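Local coordinates for amine oxidase (Emericella nidulans, PDB 3PGB), which probably oxidises primary amines to aldehydes, using a copper ion and a topaquinone cofactor made from one of its own tyrosines, at residues A49-I54 / T758-L763; I199-L204 / E289-Y294; A311-R316 / D704-V709; L619-T624 / G716-P721. All coordinates share one frame; numbering follows the deposited sequence.

Contact 1: residues A49-I54 / T758-L763; sequences ASPCQI and TCSVVL
The flat groups that meet here are peptide carbonyls, those of Ser50 and Ser760. At the Ser50 carbonyl, Ser760 N donates to Ser50 O at 3.1 Å from a position tilted 31° out of the carbonyl plane, and Cys759 CA points a C-H at the same oxygen. Ser760 O, in turn, takes Cys52 N at 2.6 Å, a nearly straight bond, with Pro51 CA 3.2 Å from that Ser760 O. The two bonds flank Pro51, whose own nitrogen has no hydrogen to give, and make a single beta bridge between Pro51 and Ser760. Ser760 OG lies 3.3 Å from Ala49 O, at best a weak bond.

Beside the bridge lies the covalent tie, a disulfide with Cys52 SG 2.0 Å from Cys759 SG and the C-S-S-C torsion close to a right angle (88°). Cys759 holds its sulfur between its own N and carbonyl carbon (chi1 64°), which carries it across to Cys52. The link staples the start of the modelled chain to strand 759-763, more than 700 residues later. That strand forms an antiparallel ladder with a strand of the second subunit, so the stapled edge belongs to the dimer interface, and Val761 packs on Val761 of the other chain.

Next along the strand, Val761 CG1 sits 3.4 Å from Cys52 SG and 3.7 Å from Cys52 CB. Ile54 CD1 approaches Val761 CG1 more loosely, at 4.5 Å.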
loop_
_atom_site.group_PDB
_atom_site.type_symbol
_atom_site.label_atom_id
_atom_site.label_comp_id
_atom_site.label_asym_id
_atom_site.label_seq_id
_atom_site.Cartn_x
_atom_site.Cartn_y
_atom_site.Cartn_z
ATOM N N ALA A 49 25.611 -27.902 -17.345
ATOM C CA ALA A 49 24.362 -27.486 -16.632
ATOM C C ALA A 49 24.454 -27.794 -15.129
ATOM O O ALA A 49 23.632 -28.532 -14.583
ATOM C CB ALA A 49 23.138 -28.182 -17.262
ATOM N N SER A 50 25.453 -27.216 -14.465
ATOM C CA SER A 50 25.717 -27.513 -13.055
ATOM C C SER A 50 24.624 -26.957 -12.131
ATOM O O SER A 50 24.057 -25.904 -12.414
ATOM C CB SER A 50 27.075 -26.941 -12.639
ATOM O OG SER A 50 28.140 -27.618 -13.287
ATOM N N PRO A 51 24.321 -27.665 -11.026
ATOM C CA PRO A 51 23.330 -27.174 -10.070
ATOM C C PRO A 51 23.652 -25.806 -9.473
ATOM O O PRO A 51 24.821 -25.490 -9.244
ATOM C CB PRO A 51 23.344 -28.239 -8.969
ATOM C CG PRO A 51 23.764 -29.477 -9.653
ATOM C CD PRO A 51 24.724 -29.051 -10.724
ATOM N N CYS A 52 22.613 -25.007 -9.228
ATOM C CA CYS A 52 22.775 -23.741 -8.525
ATOM C C CYS A 52 23.245 -24.021 -7.099
ATOM O O CYS A 52 22.833 -25.011 -6.480
ATOM C CB CYS A 52 21.462 -22.952 -8.485
ATOM S SG CYS A 52 20.675 -22.645 -10.077
ATOM N N GLN A 53 24.106 -23.145 -6.591
ATOM C CA GLN A 53 24.645 -23.272 -5.239
ATOM C C GLN A 53 23.821 -22.409 -4.280
ATOM O O GLN A 53 23.998 -21.197 -4.224
ATOM C CB GLN A 53 26.117 -22.844 -5.215
ATOM C CG GLN A 53 26.982 -23.467 -6.314
ATOM C CD GLN A 53 28.404 -22.913 -6.341
ATOM O OE1 GLN A 53 28.848 -22.233 -5.404
ATOM N NE2 GLN A 53 29.125 -23.206 -7.417
ATOM N N ILE A 54 22.910 -23.039 -3.544
ATOM C CA ILE A 54 22.052 -22.336 -2.596
ATOM C C ILE A 54 22.792 -22.227 -1.268
ATOM O O ILE A 54 22.543 -22.983 -0.326
ATOM C CB ILE A 54 20.689 -23.048 -2.417
ATOM C CG1 ILE A 54 19.888 -23.011 -3.728
ATOM C CG2 ILE A 54 19.876 -22.391 -1.308
ATOM C CD1 ILE A 54 20.303 -24.041 -4.760
ATOM N N THR A 758 24.545 -19.638 -15.592
ATOM C CA THR A 758 23.537 -20.601 -15.989
ATOM C C THR A 758 23.671 -21.763 -15.015
ATOM O O THR A 758 24.749 -22.346 -14.893
ATOM C CB THR A 758 23.763 -21.094 -17.431
ATOM O OG1 THR A 758 23.653 -19.989 -18.339
ATOM C CG2 THR A 758 22.743 -22.170 -17.815
ATOM N N CYS A 759 22.597 -22.075 -14.298
ATOM C CA CYS A 759 22.611 -23.177 -13.332
ATOM C C CYS A 759 21.237 -23.813 -13.241
ATOM O O CYS A 759 20.283 -23.295 -13.805
ATOM C CB CYS A 759 23.078 -22.697 -11.947
ATOM S SG CYS A 759 21.998 -21.492 -11.120
ATOM N N SER A 760 21.145 -24.931 -12.527
ATOM C CA SER A 760 19.904 -25.695 -12.436
ATOM C C SER A 760 19.480 -25.923 -10.993
ATOM O O SER A 760 20.312 -25.982 -10.095
ATOM C CB SER A 760 20.074 -27.048 -13.126
ATOM O OG SER A 760 21.102 -27.807 -12.514
ATOM N N VAL A 761 18.178 -26.059 -10.778
ATOM C CA VAL A 761 17.660 -26.371 -9.451
ATOM C C VAL A 761 16.660 -27.501 -9.556
ATOM O O VAL A 761 15.906 -27.577 -10.519
ATOM C CB VAL A 761 16.972 -25.147 -8.781
ATOM C CG1 VAL A 761 17.957 -24.019 -8.599
ATOM C CG2 VAL A 761 15.787 -24.679 -9.594
ATOM N N VAL A 762 16.670 -28.387 -8.569
ATOM C CA VAL A 762 15.619 -29.378 -8.437
ATOM C C VAL A 762 14.609 -28.830 -7.442
ATOM O O VAL A 762 14.972 -28.462 -6.324
ATOM C CB VAL A 762 16.166 -30.734 -7.975
ATOM C CG1 VAL A 762 15.020 -31.696 -7.661
ATOM C CG2 VAL A 762 17.081 -31.311 -9.051
ATOM N N LEU A 763 13.351 -28.759 -7.875
ATOM C CA LEU A 763 12.258 -28.232 -7.059
ATOM C C LEU A 763 11.492 -29.360 -6.413
ATOM O O LEU A 763 10.750 -30.066 -7.085
ATOM C CB LEU A 763 11.282 -27.422 -7.912
ATOM C CG LEU A 763 11.769 -26.085 -8.446
ATOM C CD1 LEU A 763 10.703 -25.501 -9.348
ATOM C CD2 LEU A 763 12.098 -25.132 -7.302
#

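Contact 2: residues I199-L204 / E289-Y294; sequences IADITL and EFRKAY
Asp201 and Arg291 make the polar link of this helix pair. Both carboxylate oxygens converge on one nitrogen: Arg291 NH2 is 2.6 Å from Asp201 OD2 in the salt bridge and hydrogen-bonds Asp201 OD1 at 3.0 Å. The carboxylate and guanidinium planes are only 21° apart, and OD1 lies at the guanidinium edge. A bend in the arginine chain at chi3 (91°) swings the guanidinium over to the aspartate, where Arg291 NE also makes a weak bond to Ser198 O and Asp201 OD2 a weak one to Trp295. The Tyr294 hydroxyl finds its partner in Asp205, one helical turn beyond Asp201.

The apolar part is carried by Ile202, the branched side chain pushed between the arms of helix 289-294. Its CG2 sits over the middle of the Tyr294 ring, 3.7 Å from the centroid, a CH-pi contact. The other branch sends Ile202 CD1 to Phe290 CE1 at 3.7 Å and to the aliphatic part of Arg291, 4.0 Å from CG.

The segment axes approach to 11.3 Å and cross at 39°, a spacing that large side chains bridge. Both helices lie against one antiparallel sheet: Ile199 and Phe290 pack on Leu258 of strand 255-263, Ile199 also reaches Phe240 of strand 235-242, and the Phe290 ring meets Trp277 and, edge-to-face, Tyr284.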
loop_
_atom_site.group_PDB
_atom_site.type_symbol
_atom_site.label_atom_id
_atom_site.label_comp_id
_atom_site.label_asym_id
_atom_site.label_seq_id
_atom_site.Cartn_x
_atom_site.Cartn_y
_atom_site.Cartn_z
ATOM N N ILE A 199 -30.026 -22.095 35.042
ATOM C CA ILE A 199 -30.767 -21.977 33.785
ATOM C C ILE A 199 -30.379 -23.076 32.788
ATOM O O ILE A 199 -30.442 -22.868 31.572
ATOM C CB ILE A 199 -30.569 -20.575 33.150
ATOM C CG1 ILE A 199 -29.116 -20.337 32.738
ATOM C CG2 ILE A 199 -30.985 -19.492 34.130
ATOM C CD1 ILE A 199 -28.962 -19.181 31.775
ATOM N N ALA A 200 -29.996 -24.245 33.301
ATOM C CA ALA A 200 -29.603 -25.370 32.450
ATOM C C ALA A 200 -30.756 -25.829 31.566
ATOM O O ALA A 200 -30.562 -26.159 30.393
ATOM C CB ALA A 200 -29.113 -26.523 33.288
ATOM N N ASP A 201 -31.957 -25.859 32.136
ATOM C CA ASP A 201 -33.153 -26.201 31.372
ATOM C C ASP A 201 -33.377 -25.205 30.230
ATOM O O ASP A 201 -33.838 -25.585 29.152
ATOM C CB ASP A 201 -34.382 -26.255 32.287
ATOM C CG ASP A 201 -34.724 -24.904 32.887
ATOM O OD1 ASP A 201 -33.800 -24.216 33.382
ATOM O OD2 ASP A 201 -35.917 -24.524 32.866
ATOM N N ILE A 202 -33.044 -23.939 30.474
ATOM C CA ILE A 202 -33.204 -22.885 29.475
ATOM C C ILE A 202 -32.156 -22.983 28.372
ATOM O O ILE A 202 -32.490 -22.831 27.202
ATOM C CB ILE A 202 -33.163 -21.478 30.105
ATOM C CG1 ILE A 202 -34.404 -21.262 30.978
ATOM C CG2 ILE A 202 -33.087 -20.408 29.020
ATOM C CD1 ILE A 202 -34.412 -19.942 31.718
ATOM N N THR A 203 -30.904 -23.253 28.737
ATOM C CA THR A 203 -29.835 -23.398 27.736
ATOM C C THR A 203 -30.007 -24.663 26.901
ATOM O O THR A 203 -29.501 -24.740 25.786
ATOM C CB THR A 203 -28.409 -23.362 28.357
ATOM O OG1 THR A 203 -28.167 -24.537 29.147
ATOM C CG2 THR A 203 -28.226 -22.109 29.207
ATOM N N LEU A 204 -30.720 -25.648 27.445
ATOM C CA LEU A 204 -31.067 -26.867 26.706
ATOM C C LEU A 204 -32.162 -26.581 25.685
ATOM O O LEU A 204 -32.126 -27.089 24.567
ATOM C CB LEU A 204 -31.537 -27.975 27.663
ATOM C CG LEU A 204 -30.492 -28.999 28.113
ATOM C CD1 LEU A 204 -31.015 -29.814 29.291
ATOM C CD2 LEU A 204 -30.108 -29.909 26.947
ATOM N N GLU A 289 -36.781 -13.381 37.400
ATOM C CA GLU A 289 -37.441 -12.551 36.385
ATOM C C GLU A 289 -37.198 -13.036 34.954
ATOM O O GLU A 289 -38.104 -12.995 34.123
ATOM C CB GLU A 289 -36.991 -11.095 36.511
ATOM C CG GLU A 289 -37.517 -10.385 37.749
ATOM C CD GLU A 289 -36.975 -8.972 37.886
ATOM O OE1 GLU A 289 -37.785 -8.047 38.121
ATOM O OE2 GLU A 289 -35.748 -8.781 37.750
ATOM N N PHE A 290 -35.978 -13.485 34.670
ATOM C CA PHE A 290 -35.647 -14.052 33.360
ATOM C C PHE A 290 -36.351 -15.385 33.135
ATOM O O PHE A 290 -36.922 -15.615 32.070
ATOM C CB PHE A 290 -34.135 -14.240 33.213
ATOM C CG PHE A 290 -33.730 -14.895 31.919
ATOM C CD1 PHE A 290 -33.114 -16.138 31.914
ATOM C CD2 PHE A 290 -33.977 -14.266 30.702
ATOM C CE1 PHE A 290 -32.746 -16.742 30.726
ATOM C CE2 PHE A 290 -33.612 -14.866 29.505
ATOM C CZ PHE A 290 -32.994 -16.106 29.519
ATOM N N ARG A 291 -36.303 -16.258 34.135
ATOM C CA ARG A 291 -36.931 -17.578 34.033
ATOM C C ARG A 291 -38.435 -17.480 33.788
ATOM O O ARG A 291 -38.974 -18.209 32.955
ATOM C CB ARG A 291 -36.669 -18.420 35.287
ATOM C CG ARG A 291 -35.213 -18.826 35.485
ATOM C CD ARG A 291 -35.060 -19.958 36.503
ATOM N NE ARG A 291 -35.109 -21.262 35.841
ATOM C CZ ARG A 291 -36.199 -22.016 35.690
ATOM N NH1 ARG A 291 -37.385 -21.640 36.173
ATOM N NH2 ARG A 291 -36.098 -23.174 35.052
ATOM N N LYS A 292 -39.105 -16.584 34.513
ATOM C CA LYS A 292 -40.545 -16.363 34.329
ATOM C C LYS A 292 -40.842 -15.827 32.930
ATOM O O LYS A 292 -41.808 -16.242 32.296
ATOM C CB LYS A 292 -41.101 -15.400 35.389
ATOM N N ALA A 293 -40.003 -14.913 32.453
ATOM C CA ALA A 293 -40.168 -14.338 31.124
ATOM C C ALA A 293 -39.938 -15.378 30.031
ATOM O O ALA A 293 -40.731 -15.472 29.096
ATOM C CB ALA A 293 -39.231 -13.157 30.934
ATOM N N TYR A 294 -38.863 -16.158 30.159
ATOM C CA TYR A 294 -38.510 -17.165 29.156
ATOM C C TYR A 294 -39.671 -18.110 28.866
ATOM O O TYR A 294 -40.124 -18.221 27.721
ATOM C CB TYR A 294 -37.287 -17.980 29.598
ATOM C CG TYR A 294 -36.803 -18.936 28.531
ATOM C CD1 TYR A 294 -37.164 -20.275 28.554
ATOM C CD2 TYR A 294 -36.008 -18.486 27.478
ATOM C CE1 TYR A 294 -36.732 -21.152 27.563
ATOM C CE2 TYR A 294 -35.575 -19.345 26.483
ATOM C CZ TYR A 294 -35.937 -20.676 26.532
ATOM O OH TYR A 294 -35.514 -21.532 25.548
#

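Contact 3: residues A311-R316 / D704-V709; sequences AHTEQR and DLPNTV
Ala311 leads the loop 311-316 onto the cis-proline turn at Pro706, a loop-on-loop contact where the chain ahead of strand 329-331 meets the copper amine oxidase enzyme domain. Ala311 C rests 3.6 Å from Pro706 CB, and the oxygen of that carbonyl bonds to the Tyr507 hydroxyl.

His312 follows, and it is its backbone that touches. His312 O lies against the CB-CG side of the Pro706 ring, 3.1 Å from Pro706 CG and 3.2 Å from Pro706 CB, with no hydrogen bond between the two loops. The imidazole turns the other way, giving NE2 to Asp307 and stacking on Phe248.

Thr313 closes the contact. Its OG1 sits between the backbone N and the carbonyl carbon (chi1 56°), which puts CG2 beside N and turns the methyl toward the Asn707 amide, Thr313 CG2 being 3.8 Å from Asn707 CG. Thr313 CA lies 4.0 Å from Pro706 CG. The second subunit covers these residues too: its Ser466 packs on Thr313 and its Arg458 on Asn707.

The loop carrying Pro706 joins strand 686-698, which ends in a copper ligand, to strand 714-722, and the Asn707 side chain is about 11 Å from the copper ion. Asp704 OD1 receives Thr708 OG1 at 2.8 Å on its anti side, spanning the turn, and also bonds NE2 of the copper ligand His698.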
loop_
_atom_site.group_PDB
_atom_site.type_symbol
_atom_site.label_atom_id
_atom_site.label_comp_id
_atom_site.label_asym_id
_atom_site.label_seq_id
_atom_site.Cartn_x
_atom_site.Cartn_y
_atom_site.Cartn_z
ATOM N N ALA A 311 -17.453 -22.278 8.975
ATOM C CA ALA A 311 -16.535 -21.704 9.970
ATOM C C ALA A 311 -15.147 -22.355 9.990
ATOM O O ALA A 311 -14.315 -22.011 10.830
ATOM C CB ALA A 311 -17.160 -21.785 11.360
ATOM N N HIS A 312 -14.894 -23.282 9.070
ATOM C CA HIS A 312 -13.631 -24.013 9.038
ATOM C C HIS A 312 -12.758 -23.551 7.877
ATOM O O HIS A 312 -13.259 -23.053 6.879
ATOM C CB HIS A 312 -13.898 -25.512 8.940
ATOM C CG HIS A 312 -14.624 -26.071 10.122
ATOM N ND1 HIS A 312 -15.160 -27.341 10.134
ATOM C CD2 HIS A 312 -14.908 -25.533 11.331
ATOM C CE1 HIS A 312 -15.733 -27.562 11.302
ATOM N NE2 HIS A 312 -15.595 -26.481 12.046
ATOM N N THR A 313 -11.450 -23.746 8.008
ATOM C CA THR A 313 -10.470 -23.174 7.077
ATOM C C THR A 313 -10.077 -24.100 5.926
ATOM O O THR A 313 -9.418 -23.661 4.981
ATOM C CB THR A 313 -9.200 -22.776 7.828
ATOM O OG1 THR A 313 -8.684 -23.919 8.522
ATOM C CG2 THR A 313 -9.509 -21.671 8.827
ATOM N N GLU A 314 -10.461 -25.372 6.027
ATOM C CA GLU A 314 -10.280 -26.373 4.962
ATOM C C GLU A 314 -10.729 -25.875 3.582
ATOM O O GLU A 314 -11.583 -24.991 3.471
ATOM C CB GLU A 314 -11.081 -27.647 5.309
ATOM C CG GLU A 314 -12.617 -27.407 5.446
ATOM C CD GLU A 314 -13.424 -28.635 5.920
ATOM O OE1 GLU A 314 -14.660 -28.646 5.681
ATOM O OE2 GLU A 314 -12.844 -29.571 6.532
ATOM N N GLN A 315 -10.168 -26.469 2.534
ATOM C CA GLN A 315 -10.583 -26.157 1.169
ATOM C C GLN A 315 -12.083 -26.393 1.005
ATOM O O GLN A 315 -12.609 -27.393 1.481
ATOM C CB GLN A 315 -9.808 -27.014 0.166
ATOM C CG GLN A 315 -10.005 -26.624 -1.302
ATOM C CD GLN A 315 -11.340 -27.072 -1.872
ATOM O OE1 GLN A 315 -11.907 -28.077 -1.445
ATOM N NE2 GLN A 315 -11.847 -26.323 -2.842
ATOM N N ARG A 316 -12.771 -25.481 0.326
ATOM C CA ARG A 316 -14.198 -25.653 0.066
ATOM C C ARG A 316 -14.682 -24.918 -1.177
ATOM O O ARG A 316 -14.316 -23.768 -1.408
ATOM C CB ARG A 316 -15.012 -25.178 1.264
ATOM C CG ARG A 316 -16.486 -25.502 1.150
ATOM C CD ARG A 316 -17.173 -25.415 2.485
ATOM N NE ARG A 316 -17.655 -24.063 2.743
ATOM C CZ ARG A 316 -18.928 -23.720 2.933
ATOM N NH1 ARG A 316 -19.898 -24.629 2.917
ATOM N NH2 ARG A 316 -19.226 -22.445 3.161
ATOM N N ASP A 704 -15.093 -12.474 5.488
ATOM C CA ASP A 704 -14.268 -12.775 6.652
ATOM C C ASP A 704 -14.570 -14.167 7.223
ATOM O O ASP A 704 -13.974 -14.565 8.218
ATOM C CB ASP A 704 -14.442 -11.687 7.713
ATOM C CG ASP A 704 -13.825 -10.371 7.284
ATOM O OD1 ASP A 704 -12.604 -10.217 7.476
ATOM O OD2 ASP A 704 -14.543 -9.502 6.752
ATOM N N LEU A 705 -15.487 -14.898 6.586
ATOM C CA LEU A 705 -15.781 -16.280 6.947
ATOM C C LEU A 705 -15.110 -17.225 5.952
ATOM O O LEU A 705 -15.265 -17.055 4.744
ATOM C CB LEU A 705 -17.288 -16.532 6.918
ATOM C CG LEU A 705 -18.157 -15.646 7.804
ATOM C CD1 LEU A 705 -19.621 -15.987 7.570
ATOM C CD2 LEU A 705 -17.786 -15.805 9.266
ATOM N N PRO A 706 -14.366 -18.228 6.445
ATOM C CA PRO A 706 -14.078 -18.579 7.841
ATOM C C PRO A 706 -13.042 -17.664 8.514
ATOM O O PRO A 706 -13.083 -17.476 9.735
ATOM C CB PRO A 706 -13.527 -20.000 7.723
ATOM C CG PRO A 706 -12.845 -19.992 6.371
ATOM C CD PRO A 706 -13.741 -19.176 5.503
ATOM N N ASN A 707 -12.123 -17.113 7.726
ATOM C CA ASN A 707 -11.065 -16.257 8.257
ATOM C C ASN A 707 -10.927 -14.964 7.495
ATOM O O ASN A 707 -11.248 -14.891 6.311
ATOM C CB ASN A 707 -9.717 -16.976 8.195
ATOM C CG ASN A 707 -9.520 -17.954 9.325
ATOM O OD1 ASN A 707 -10.388 -18.122 10.192
ATOM N ND2 ASN A 707 -8.363 -18.607 9.331
ATOM N N THR A 708 -10.422 -13.950 8.185
ATOM C CA THR A 708 -10.041 -12.703 7.549
ATOM C C THR A 708 -8.823 -12.985 6.681
ATOM O O THR A 708 -8.060 -13.904 6.970
ATOM C CB THR A 708 -9.731 -11.624 8.603
ATOM O OG1 THR A 708 -10.909 -11.391 9.375
ATOM C CG2 THR A 708 -9.283 -10.308 7.964
ATOM N N VAL A 709 -8.661 -12.213 5.616
ATOM C CA VAL A 709 -7.586 -12.437 4.653
ATOM C C VAL A 709 -6.529 -11.335 4.731
ATOM O O VAL A 709 -6.854 -10.160 4.953
ATOM C CB VAL A 709 -8.139 -12.538 3.210
ATOM C CG1 VAL A 709 -9.156 -13.661 3.121
ATOM C CG2 VAL A 709 -8.758 -11.219 2.763
#

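Contact 4: residues L619-T624 / G716-P721; sequences LPSAGT and GVAFTP
Leu619 and Ala718 face each other as an antiparallel hydrogen-bonded pair, with Leu619 N giving to Ala718 O at 3.0 Å and Ala718 N to Leu619 O at 2.8 Å. Past this pair the first chain leaves the regular ladder at Pro620 and curls over Gly716. Ala622 N reaches Gly716 O at 3.2 Å from well above the carbonyl plane, while Gly716 N gives to Gly623 O. Bare of a side chain, Gly716 is approached closely by the methyl of Ala622, whose CB is 3.3 Å from Gly716 N.

This is the frayed end of strand 613-619, which runs alongside strand 714-722 in the beta-sandwich of the enzyme domain; strand 498-504 pairs along the other edge of 714-722. Leu619 and Ser621 lean on the strand from the Ala718 side. Chi1 of 61° sets Leu619 CG between N and carbonyl carbon and brings Leu619 CD2 to 4.0 Å from Thr720 CG2. Ser621 OG lies 3.2 Å from the methyl carbon CB of Ala718. On the reverse face Thr624 CG2 meets Val717 CG1 at 4.0 Å, the two side chains crossing at about a right angle.

Further out, Ser715 gives Gly623 O a second bond, and Thr497 bonds the Thr720 hydroxyl. Leu692 and Leu694 of strand 686-698 back Val717, and Trp591 packs on Pro620 and Thr624.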
loop_
_atom_site.group_PDB
_atom_site.type_symbol
_atom_site.label_atom_id
_atom_site.label_comp_id
_atom_site.label_asym_id
_atom_site.label_seq_id
_atom_site.Cartn_x
_atom_site.Cartn_y
_atom_site.Cartn_z
ATOM N N LEU A 619 6.052 8.069 6.033
ATOM C CA LEU A 619 4.794 8.121 5.299
ATOM C C LEU A 619 4.024 6.814 5.447
ATOM O O LEU A 619 4.627 5.746 5.483
ATOM C CB LEU A 619 5.041 8.422 3.816
ATOM C CG LEU A 619 5.886 7.447 2.988
ATOM C CD1 LEU A 619 5.602 7.645 1.516
ATOM C CD2 LEU A 619 7.377 7.609 3.272
ATOM N N PRO A 620 2.688 6.900 5.539
ATOM C CA PRO A 620 1.863 5.699 5.569
ATOM C C PRO A 620 1.754 5.085 4.176
ATOM O O PRO A 620 0.861 5.433 3.411
ATOM C CB PRO A 620 0.505 6.220 6.047
ATOM C CG PRO A 620 0.454 7.612 5.546
ATOM C CD PRO A 620 1.872 8.127 5.575
ATOM N N SER A 621 2.663 4.177 3.857
ATOM C CA SER A 621 2.703 3.568 2.532
ATOM C C SER A 621 1.498 2.673 2.249
ATOM O O SER A 621 0.983 2.662 1.128
ATOM C CB SER A 621 3.995 2.765 2.353
ATOM O OG SER A 621 5.063 3.641 2.037
ATOM N N ALA A 622 1.064 1.933 3.264
ATOM C CA ALA A 622 -0.033 0.983 3.127
ATOM C C ALA A 622 -1.291 1.428 3.859
ATOM O O ALA A 622 -2.196 0.618 4.073
ATOM C CB ALA A 622 0.404 -0.379 3.639
ATOM N N GLY A 623 -1.358 2.699 4.246
ATOM C CA GLY A 623 -2.524 3.217 4.969
ATOM C C GLY A 623 -2.524 2.852 6.445
ATOM O O GLY A 623 -1.981 1.822 6.839
ATOM N N THR A 624 -3.126 3.713 7.264
ATOM C CA THR A 624 -3.145 3.539 8.717
ATOM C C THR A 624 -4.423 4.130 9.307
ATOM O O THR A 624 -5.223 4.736 8.594
ATOM C CB THR A 624 -1.930 4.231 9.387
ATOM O OG1 THR A 624 -1.999 5.646 9.179
ATOM C CG2 THR A 624 -0.610 3.712 8.821
ATOM N N GLY A 716 0.572 -0.156 6.934
ATOM C CA GLY A 716 2.016 -0.002 6.902
ATOM C C GLY A 716 2.497 1.429 6.838
ATOM O O GLY A 716 1.789 2.316 6.364
ATOM N N VAL A 717 3.713 1.633 7.342
ATOM C CA VAL A 717 4.432 2.900 7.228
ATOM C C VAL A 717 5.789 2.624 6.597
ATOM O O VAL A 717 6.243 1.487 6.565
ATOM C CB VAL A 717 4.639 3.596 8.597
ATOM C CG1 VAL A 717 3.338 4.204 9.092
ATOM C CG2 VAL A 717 5.213 2.628 9.624
ATOM N N ALA A 718 6.423 3.670 6.088
ATOM C CA ALA A 718 7.720 3.541 5.453
ATOM C C ALA A 718 8.602 4.722 5.826
ATOM O O ALA A 718 8.145 5.860 5.856
ATOM C CB ALA A 718 7.555 3.468 3.962
ATOM N N PHE A 719 9.863 4.437 6.131
ATOM C CA PHE A 719 10.845 5.474 6.412
ATOM C C PHE A 719 11.756 5.512 5.205
ATOM O O PHE A 719 12.339 4.493 4.849
ATOM C CB PHE A 719 11.655 5.163 7.679
ATOM C CG PHE A 719 10.843 4.604 8.811
ATOM C CD1 PHE A 719 9.571 5.074 9.079
ATOM C CD2 PHE A 719 11.375 3.628 9.644
ATOM C CE1 PHE A 719 8.836 4.568 10.138
ATOM C CE2 PHE A 719 10.643 3.121 10.708
ATOM C CZ PHE A 719 9.371 3.588 10.953
ATOM N N THR A 720 11.858 6.673 4.566
ATOM C CA THR A 720 12.667 6.825 3.362
ATOM C C THR A 720 13.605 8.019 3.505
ATOM O O THR A 720 13.232 9.010 4.114
ATOM C CB THR A 720 11.778 7.006 2.110
ATOM O OG1 THR A 720 12.568 6.818 0.932
ATOM C CG2 THR A 720 11.129 8.399 2.069
ATOM N N PRO A 721 14.833 7.927 2.959
ATOM C CA PRO A 721 15.736 9.073 3.013
ATOM C C PRO A 721 15.130 10.317 2.374
ATOM O O PRO A 721 14.418 10.212 1.376
ATOM C CB PRO A 721 16.950 8.599 2.210
ATOM C CG PRO A 721 16.955 7.141 2.394
ATOM C CD PRO A 721 15.506 6.747 2.387
#

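Contacts 2 and 3 are the more buried pair, whereas contact 1 lies largely at the surface and contact 4 is partly covered. Their chemistry follows their place: a covalent staple at the chain's start in contact 1, a salt bridge over a ring-lined apolar patch between helices in contact 2, van der Waals packing of loops in contact 3, and backbone pairing at a strand end in contact 4. The segments of contacts 3 and 4 alternate along the chain: 704-709 lies in the loop before strand 714-722, 716-721 on that strand, and the two contacts' nearest atoms are about 12 Å apart. Contacts 1, 3 and 4 touch the second subunit; contact 2, remote at the periphery, does not.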